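Local coordinates for protein N-acetyl-beta-D glucosaminidase (Rhizomucor miehei CAU432, PDB 4ZM6) that probably removes N-acetylglucosamine units as a family 3 glycosidase and binds acetyl-CoA in a GCN5-related glucosamine N-acetyltransferase region, at residues A[682-687]-A[835-840]. Residues are numbered along the deposited sequence; the frame is centred on the assembly and turned at random.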
# COMPACT_ATOMS: atom_id res chain seq x y z
N ASP A 682 27.36 2.61 -22.49
CA ASP A 682 28.68 3.17 -22.79
C ASP A 682 29.22 2.66 -24.12
O ASP A 682 28.84 1.58 -24.58
CB ASP A 682 29.68 2.82 -21.68
CG ASP A 682 29.35 3.49 -20.35
OD1 ASP A 682 28.23 4.01 -20.18
OD2 ASP A 682 30.23 3.48 -19.46
N ASP A 683 30.12 3.43 -24.72
CA ASP A 683 30.74 3.07 -26.01
C ASP A 683 31.75 1.94 -25.86
O ASP A 683 31.82 1.04 -26.70
CB ASP A 683 31.45 4.29 -26.61
CG ASP A 683 30.51 5.45 -26.88
OD1 ASP A 683 29.30 5.21 -27.10
OD2 ASP A 683 30.99 6.61 -26.88
N ASN A 684 32.54 2.02 -24.80
CA ASN A 684 33.62 1.06 -24.53
C ASN A 684 33.15 -0.06 -23.61
O ASN A 684 32.11 0.06 -22.96
CB ASN A 684 34.82 1.77 -23.91
CG ASN A 684 34.48 2.47 -22.60
OD1 ASN A 684 34.63 1.89 -21.52
ND2 ASN A 684 34.02 3.71 -22.69
N LEU A 685 33.92 -1.14 -23.56
CA LEU A 685 33.61 -2.29 -22.71
C LEU A 685 34.35 -2.21 -21.38
O LEU A 685 35.19 -1.34 -21.16
CB LEU A 685 33.95 -3.60 -23.43
CG LEU A 685 33.09 -3.98 -24.63
CD1 LEU A 685 33.53 -5.33 -25.18
CD2 LEU A 685 31.61 -4.00 -24.30
N VAL A 686 34.00 -3.14 -20.50
CA VAL A 686 34.60 -3.28 -19.18
C VAL A 686 34.80 -4.78 -18.98
O VAL A 686 33.99 -5.58 -19.46
CB VAL A 686 33.68 -2.66 -18.10
CG1 VAL A 686 33.64 -3.48 -16.82
CG2 VAL A 686 34.12 -1.23 -17.81
N HIS A 687 35.87 -5.17 -18.29
CA HIS A 687 36.33 -6.56 -18.29
C HIS A 687 36.52 -7.19 -16.91
O HIS A 687 36.89 -6.52 -15.94
CB HIS A 687 37.66 -6.66 -19.03
CG HIS A 687 37.67 -5.93 -20.34
ND1 HIS A 687 37.21 -6.49 -21.51
CD2 HIS A 687 38.09 -4.68 -20.65
CE1 HIS A 687 37.34 -5.61 -22.49
NE2 HIS A 687 37.87 -4.51 -21.99
N TRP A 835 35.96 -6.33 -13.03
CA TRP A 835 35.60 -4.96 -13.39
C TRP A 835 36.82 -4.06 -13.45
O TRP A 835 37.03 -3.22 -12.57
CB TRP A 835 34.55 -4.41 -12.42
CG TRP A 835 33.92 -3.08 -12.80
CD1 TRP A 835 34.33 -2.23 -13.79
CD2 TRP A 835 32.81 -2.45 -12.17
NE1 TRP A 835 33.52 -1.12 -13.82
CE2 TRP A 835 32.58 -1.22 -12.83
CE3 TRP A 835 31.97 -2.80 -11.10
CZ2 TRP A 835 31.56 -0.35 -12.47
CZ3 TRP A 835 30.95 -1.93 -10.74
CH2 TRP A 835 30.75 -0.72 -11.42
N VAL A 836 37.64 -4.24 -14.49
CA VAL A 836 38.81 -3.40 -14.72
C VAL A 836 39.00 -3.11 -16.20
O VAL A 836 38.45 -3.80 -17.07
CB VAL A 836 40.10 -4.04 -14.16
CG1 VAL A 836 40.04 -4.15 -12.64
CG2 VAL A 836 40.37 -5.40 -14.80
N GLU A 837 39.79 -2.07 -16.47
CA GLU A 837 40.02 -1.60 -17.84
C GLU A 837 41.49 -1.60 -18.26
O GLU A 837 41.79 -1.82 -19.43
CB GLU A 837 39.45 -0.19 -18.00
CG GLU A 837 38.00 -0.06 -17.57
CD GLU A 837 37.35 1.20 -18.09
OE1 GLU A 837 36.95 2.04 -17.26
OE2 GLU A 837 37.25 1.36 -19.33
N LEU A 838 42.41 -1.34 -17.32
CA LEU A 838 43.84 -1.28 -17.63
C LEU A 838 44.40 -2.68 -17.86
O LEU A 838 45.10 -3.24 -17.01
CB LEU A 838 44.60 -0.54 -16.52
CG LEU A 838 44.64 1.00 -16.55
CD1 LEU A 838 43.61 1.64 -17.47
CD2 LEU A 838 44.52 1.57 -15.14
N LEU A 839 44.10 -3.24 -19.03
CA LEU A 839 44.44 -4.62 -19.36
C LEU A 839 45.94 -4.86 -19.50
O LEU A 839 46.41 -5.96 -19.22
CB LEU A 839 43.72 -5.07 -20.63
CG LEU A 839 42.34 -5.75 -20.48
CD1 LEU A 839 41.53 -5.18 -19.32
CD2 LEU A 839 41.56 -5.65 -21.78
N ASP A 840 46.68 -3.85 -19.94
CA ASP A 840 48.13 -3.96 -20.07
C ASP A 840 48.83 -3.98 -18.71
O ASP A 840 49.90 -4.57 -18.56
CB ASP A 840 48.69 -2.83 -20.94
CG ASP A 840 48.37 -3.02 -22.42
OD1 ASP A 840 48.26 -4.18 -22.86
OD2 ASP A 840 48.23 -2.00 -23.14
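A G1 beta bulge forms where His687 of strand 686-692 faces both Trp835 and Val836 at the end of strand 830-836. The two strands run antiparallel. Val836 N gives a nearly straight hydrogen bond to His687 O (2.8 Å, 166°), in the carbonyl plane. The return bond, from His687 N to Val836 O, is longer at 3.2 Å and more bent. Trp835 N instead bonds to Asp688 OD1. The imidazole of His687 lies on the same face of the sheet as the side chain of Val836. Leu839, just past the turn at Leu838, lays CD2 over one face of the ring, a CH-pi contact of 4.0 Å from CD2 to the ring centroid. Val836 O sits at the ring edge, in plane, and His687 ND1 is hydrogen-bonded to Ser852 of strand 847-857. Val686 CG1 meets the indole of Trp835 obliquely at CD1, and Val686 CG2 lies beside Glu837 CG and CD. The indole also touches Thr652, Arg655 and Pro658. The contact thus pairs strand 686-692 with strand 830-836 in a mixed sheet of the N-acetyltransferase part of the chain. The chain turns a corner at Trp835, whose positive phi (54°) suits the first position of the G1 beta bulge.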